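Congerin-2 (Conger myriaster, PDB 1IS3) binds beta-galactosides such as lactose as a homodimeric fish galectin, although its physiological role is not yet known. Local coordinates at residues L17-V22 with F30-G35; L58-L63 with F97-S102. One frame throughout, in Å; residues are numbered along the deposited sequence.

Contact 1: residues L17-V22 with F30-G35; sequences LTVGGV and FSINVG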
loop_
_atom_site.group_PDB
_atom_site.type_symbol
_atom_site.label_atom_id
_atom_site.label_comp_id
_atom_site.label_asym_id
_atom_site.label_seq_id
_atom_site.Cartn_x
_atom_site.Cartn_y
_atom_site.Cartn_z
ATOM N N LEU A 17 -0.449 -5.133 -10.069
ATOM C CA LEU A 17 0.260 -4.949 -8.808
ATOM C C LEU A 17 1.738 -5.214 -9.076
ATOM O O LEU A 17 2.083 -6.344 -9.509
ATOM C CB LEU A 17 -0.214 -5.953 -7.770
ATOM C CG LEU A 17 0.598 -6.075 -6.469
ATOM C CD1 LEU A 17 0.516 -4.745 -5.704
ATOM C CD2 LEU A 17 0.105 -7.272 -5.638
ATOM N N THR A 18 2.622 -4.244 -8.838
ATOM C CA THR A 18 4.057 -4.496 -8.919
ATOM C C THR A 18 4.659 -4.182 -7.561
ATOM O O THR A 18 4.413 -3.105 -7.006
ATOM C CB THR A 18 4.721 -3.618 -9.957
ATOM O OG1 THR A 18 4.084 -3.965 -11.190
ATOM C CG2 THR A 18 6.230 -3.822 -10.062
ATOM N N VAL A 19 5.376 -5.148 -6.992
ATOM C CA VAL A 19 6.055 -4.949 -5.718
ATOM C C VAL A 19 7.540 -5.195 -5.926
ATOM O O VAL A 19 7.929 -6.006 -6.778
ATOM C CB VAL A 19 5.571 -5.905 -4.584
ATOM C CG1 VAL A 19 4.164 -5.493 -4.143
ATOM C CG2 VAL A 19 5.541 -7.360 -5.053
ATOM N N GLY A 20 8.372 -4.437 -5.213
ATOM C CA GLY A 20 9.808 -4.616 -5.257
ATOM C C GLY A 20 10.289 -4.762 -3.832
ATOM O O GLY A 20 9.667 -4.238 -2.892
ATOM N N GLY A 21 11.386 -5.486 -3.667
ATOM C CA GLY A 21 11.900 -5.661 -2.352
ATOM C C GLY A 21 13.273 -6.301 -2.364
ATOM O O GLY A 21 13.948 -6.373 -3.393
ATOM N N VAL A 22 13.667 -6.719 -1.172
ATOM C CA VAL A 22 15.000 -7.256 -0.949
ATOM C C VAL A 22 14.859 -8.494 -0.078
ATOM O O VAL A 22 14.154 -8.468 0.949
ATOM C CB VAL A 22 15.940 -6.256 -0.179
ATOM C CG1 VAL A 22 17.373 -6.826 -0.143
ATOM C CG2 VAL A 22 15.947 -4.898 -0.836
ATOM N N PHE A 30 10.088 -16.428 2.203
ATOM C CA PHE A 30 9.207 -15.270 2.398
ATOM C C PHE A 30 8.040 -15.479 1.428
ATOM O O PHE A 30 8.178 -16.190 0.416
ATOM C CB PHE A 30 9.880 -13.922 2.097
ATOM C CG PHE A 30 10.200 -13.604 0.643
ATOM C CD1 PHE A 30 11.401 -14.066 0.072
ATOM C CD2 PHE A 30 9.285 -12.864 -0.133
ATOM C CE1 PHE A 30 11.680 -13.798 -1.282
ATOM C CE2 PHE A 30 9.578 -12.602 -1.473
ATOM C CZ PHE A 30 10.770 -13.074 -2.049
ATOM N N SER A 31 6.883 -14.879 1.681
ATOM C CA SER A 31 5.773 -15.038 0.748
ATOM C C SER A 31 5.121 -13.720 0.367
ATOM O O SER A 31 5.194 -12.774 1.155
ATOM C CB SER A 31 4.700 -15.957 1.339
ATOM O OG SER A 31 4.134 -15.555 2.578
ATOM N N ILE A 32 4.469 -13.690 -0.786
ATOM C CA ILE A 32 3.624 -12.582 -1.189
ATOM C C ILE A 32 2.198 -13.194 -1.149
ATOM O O ILE A 32 1.943 -14.304 -1.668
ATOM C CB ILE A 32 3.998 -12.113 -2.626
ATOM C CG1 ILE A 32 5.442 -11.553 -2.631
ATOM C CG2 ILE A 32 2.953 -11.074 -3.117
ATOM C CD1 ILE A 32 6.074 -11.485 -4.079
ATOM N N ASN A 33 1.245 -12.465 -0.573
ATOM C CA ASN A 33 -0.097 -12.998 -0.318
ATOM C C ASN A 33 -1.165 -12.016 -0.793
ATOM O O ASN A 33 -1.020 -10.822 -0.499
ATOM C CB ASN A 33 -0.286 -13.233 1.187
ATOM C CG ASN A 33 0.745 -14.194 1.727
ATOM O OD1 ASN A 33 0.590 -15.392 1.546
ATOM N ND2 ASN A 33 1.850 -13.755 2.312
ATOM N N VAL A 34 -2.168 -12.459 -1.529
ATOM C CA VAL A 34 -3.240 -11.621 -2.035
ATOM C C VAL A 34 -4.513 -12.294 -1.508
ATOM O O VAL A 34 -4.718 -13.499 -1.712
ATOM C CB VAL A 34 -3.211 -11.613 -3.586
ATOM C CG1 VAL A 34 -4.400 -10.858 -4.144
ATOM C CG2 VAL A 34 -1.924 -10.935 -4.080
ATOM N N GLY A 35 -5.366 -11.579 -0.790
ATOM C CA GLY A 35 -6.607 -12.158 -0.299
ATOM C C GLY A 35 -7.447 -11.136 0.451
ATOM O O GLY A 35 -7.558 -9.966 0.037
#
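Val19 and Ile32 meet across the interior of the galectin beta-sandwich, methyl against methyl. Val19 CG2 lies 4.3 Å from Ile32 CD1. The Ile32 chain is extended at its end (chi2 162°), which carries CD1 across the gap between the sheets. Two residues along each strand, Leu17 CD2 comes within 4.5 Å of Val34 CG2. These two apolar pairs are the packed part, and even they touch lightly. The CA atoms of Val19 and Ile32 are 9.2 Å apart, a spacing bridged by side chains alone. Toward Gly20 and Gly21 the contact is looser. Phe30 CE1 comes no nearer than 6.3 Å, to Val22 O, and makes no contact; the ring stacks with Phe86 and His47 instead. The other face of 30-35 is polar. There Asn33 ND2 donates to Ser31 OG over 2.9 Å, at 161° and slightly out of the amide plane. Asn33 OD1 pairs with His44 ND1, so it probably helps orient a histidine that binds galactose through NE2. Strand 17-23 sits between strands 85-92 and 127-134 in one sheet. Strand 29-34 sits between 40-48 and 117-125 in the other.

Contact 2: residues L58-L63 with F97-S102; sequences LVLNSL and FYIQLS. With GAL (beta-D-galactopyranose), chain B.
Segments 58-63 and 97-102 run in roughly opposite directions in the two facing sheets of the galectin beta-sandwich. The second strand ends at Gln100, and Leu101 lies just past it. Their backbones stay well apart, with 11.0 Å between Leu58 CA and Leu101 CA. Apolar side chains meet between them. Leu60 and Ile99 reach toward each other tip to tip, and Leu60 CD2 lies 3.6 Å from Ile99 CD1. Ile99 CG1 is anti to its carbonyl carbon (chi1 -59°), and CD1 extends from it into the core. Leu58 CD1 meets Leu101 CD2 at 4.2 Å. Val107 touches both Leu60 and Ile99, and Met45 touches both Leu58 and Ile99. Val59 and Asn61 face the sugar. Val59 CG1 lies 4.1 Å from galactose O6. Asn61 belongs to the glycan pocket, and both ends of its amide are engaged. Asn61 OD1 accepts Ser62 N over 2.9 Å, with the donor tilted 31° from the carbonyl plane, and also pairs with Arg112 NH2. ND2 bonds to Gln70 O as well as to the sugar. These protein partners probably hold the turn of the amide, and Asn61 ND2 donates to galactose O6 over 2.8 Å in a nearly straight bond of 173°.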
loop_
_atom_site.group_PDB
_atom_site.type_symbol
_atom_site.label_atom_id
_atom_site.label_comp_id
_atom_site.label_asym_id
_atom_site.label_seq_id
_atom_site.Cartn_x
_atom_site.Cartn_y
_atom_site.Cartn_z
ATOM N N LEU A 58 9.458 -22.436 -5.649
ATOM C CA LEU A 58 8.287 -21.624 -5.394
ATOM C C LEU A 58 7.137 -22.562 -5.068
ATOM O O LEU A 58 6.981 -23.587 -5.733
ATOM C CB LEU A 58 7.857 -20.764 -6.603
ATOM C CG LEU A 58 8.705 -19.539 -6.988
ATOM C CD1 LEU A 58 8.056 -18.882 -8.229
ATOM C CD2 LEU A 58 8.802 -18.546 -5.850
ATOM N N VAL A 59 6.338 -22.252 -4.057
ATOM C CA VAL A 59 5.170 -23.055 -3.733
ATOM C C VAL A 59 3.970 -22.099 -3.730
ATOM O O VAL A 59 3.997 -21.052 -3.048
ATOM C CB VAL A 59 5.358 -23.716 -2.341
ATOM C CG1 VAL A 59 4.095 -24.489 -1.920
ATOM C CG2 VAL A 59 6.541 -24.698 -2.413
ATOM N N LEU A 60 2.922 -22.428 -4.490
ATOM C CA LEU A 60 1.718 -21.611 -4.578
ATOM C C LEU A 60 0.505 -22.352 -4.009
ATOM O O LEU A 60 0.357 -23.573 -4.208
ATOM C CB LEU A 60 1.449 -21.236 -6.033
ATOM C CG LEU A 60 2.537 -20.307 -6.579
ATOM C CD1 LEU A 60 3.599 -21.140 -7.284
ATOM C CD2 LEU A 60 1.912 -19.292 -7.497
ATOM N N ASN A 61 -0.352 -21.646 -3.276
ATOM C CA ASN A 61 -1.529 -22.271 -2.694
ATOM C C ASN A 61 -2.565 -21.240 -2.251
ATOM O O ASN A 61 -2.315 -20.032 -2.358
ATOM C CB ASN A 61 -1.099 -23.140 -1.497
ATOM C CG ASN A 61 -2.007 -24.348 -1.199
ATOM O OD1 ASN A 61 -3.123 -24.459 -1.686
ATOM N ND2 ASN A 61 -1.591 -25.273 -0.359
ATOM N N SER A 62 -3.755 -21.672 -1.845
ATOM C CA SER A 62 -4.768 -20.809 -1.284
ATOM C C SER A 62 -5.054 -21.336 0.118
ATOM O O SER A 62 -4.896 -22.543 0.426
ATOM C CB SER A 62 -5.992 -20.863 -2.178
ATOM O OG SER A 62 -6.449 -22.210 -2.284
ATOM N N LEU A 63 -5.498 -20.412 0.964
ATOM C CA LEU A 63 -5.805 -20.656 2.350
ATOM C C LEU A 63 -7.245 -20.234 2.543
ATOM O O LEU A 63 -7.592 -19.087 2.217
ATOM C CB LEU A 63 -4.908 -19.827 3.260
ATOM C CG LEU A 63 -5.142 -19.901 4.758
ATOM C CD1 LEU A 63 -4.851 -21.287 5.292
ATOM C CD2 LEU A 63 -4.183 -18.961 5.446
ATOM N N PHE A 97 -4.490 -16.288 -11.928
ATOM C CA PHE A 97 -3.499 -15.287 -11.525
ATOM C C PHE A 97 -2.290 -15.418 -12.448
ATOM O O PHE A 97 -1.775 -16.512 -12.669
ATOM C CB PHE A 97 -2.956 -15.453 -10.105
ATOM C CG PHE A 97 -4.004 -15.082 -9.048
ATOM C CD1 PHE A 97 -4.034 -13.780 -8.552
ATOM C CD2 PHE A 97 -4.888 -16.048 -8.570
ATOM C CE1 PHE A 97 -4.951 -13.437 -7.569
ATOM C CE2 PHE A 97 -5.809 -15.705 -7.583
ATOM C CZ PHE A 97 -5.836 -14.399 -7.088
ATOM N N TYR A 98 -1.858 -14.288 -12.991
ATOM C CA TYR A 98 -0.706 -14.218 -13.888
ATOM C C TYR A 98 0.413 -13.496 -13.138
ATOM O O TYR A 98 0.261 -12.298 -12.806
ATOM C CB TYR A 98 -1.087 -13.437 -15.144
ATOM C CG TYR A 98 -2.086 -14.179 -16.006
ATOM C CD1 TYR A 98 -3.427 -13.795 -15.991
ATOM C CD2 TYR A 98 -1.638 -15.212 -16.835
ATOM C CE1 TYR A 98 -4.356 -14.435 -16.825
ATOM C CE2 TYR A 98 -2.559 -15.854 -17.674
ATOM C CZ TYR A 98 -3.900 -15.452 -17.661
ATOM O OH TYR A 98 -4.818 -16.042 -18.499
ATOM N N ILE A 99 1.501 -14.216 -12.877
ATOM C CA ILE A 99 2.610 -13.694 -12.100
ATOM C C ILE A 99 3.828 -13.599 -13.012
ATOM O O ILE A 99 4.121 -14.562 -13.738
ATOM C CB ILE A 99 2.887 -14.649 -10.899
ATOM C CG1 ILE A 99 1.681 -14.809 -9.988
ATOM C CG2 ILE A 99 4.000 -14.054 -10.056
ATOM C CD1 ILE A 99 1.557 -16.253 -9.487
ATOM N N GLN A 100 4.554 -12.482 -12.973
ATOM C CA GLN A 100 5.775 -12.347 -13.752
ATOM C C GLN A 100 6.903 -12.076 -12.783
ATOM O O GLN A 100 6.796 -11.237 -11.883
ATOM C CB GLN A 100 5.650 -11.223 -14.745
ATOM C CG GLN A 100 6.917 -11.200 -15.620
ATOM C CD GLN A 100 6.662 -10.769 -17.067
ATOM O OE1 GLN A 100 7.369 -11.180 -17.998
ATOM N NE2 GLN A 100 5.637 -9.952 -17.362
ATOM N N LEU A 101 7.955 -12.888 -12.881
ATOM C CA LEU A 101 9.111 -12.819 -11.985
ATOM C C LEU A 101 10.140 -11.775 -12.468
ATOM O O LEU A 101 10.006 -11.243 -13.581
ATOM C CB LEU A 101 9.752 -14.227 -11.872
ATOM C CG LEU A 101 8.791 -15.377 -11.568
ATOM C CD1 LEU A 101 9.549 -16.684 -11.564
ATOM C CD2 LEU A 101 8.097 -15.127 -10.219
ATOM N N SER A 102 11.177 -11.493 -11.650
ATOM C CA SER A 102 12.245 -10.501 -11.941
ATOM C C SER A 102 12.950 -10.727 -13.277
ATOM O O SER A 102 13.259 -9.767 -13.995
ATOM C CB SER A 102 13.367 -10.501 -10.861
ATOM O OG SER A 102 12.966 -10.665 -9.491
HETATM C C1 GAL B . 3.026 -25.265 4.267
HETATM C C2 GAL B . 3.520 -24.056 5.050
HETATM C C3 GAL B . 2.546 -22.894 4.920
HETATM C C4 GAL B . 2.269 -22.602 3.442
HETATM C C5 GAL B . 1.791 -23.880 2.765
HETATM C C6 GAL B . 1.531 -23.693 1.294
HETATM O O2 GAL B . 3.655 -24.404 6.414
HETATM O O3 GAL B . 3.092 -21.745 5.548
HETATM O O4 GAL B . 3.441 -22.119 2.795
HETATM O O5 GAL B . 2.785 -24.913 2.897
HETATM O O6 GAL B . 1.016 -24.881 0.721
#

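Contacts 1 and 2 are both buried in the core of one beta-sandwich, with centres about 10 Å apart. Each joins the five-stranded sheet to the sheet that carries the sugar site, but through different strands. Across the gap both use only aliphatic side chains. Contact 2 has the closer approach of methyl groups. Their outward faces differ more. In contact 2, segment 58-63 bonds the galactose directly through Asn61. In contact 1, segment 30-35 probably acts one shell back, behind a sugar-binding residue. Strand 40-48 lies between these two strands in the sheet, and its His44 also bonds the sugar.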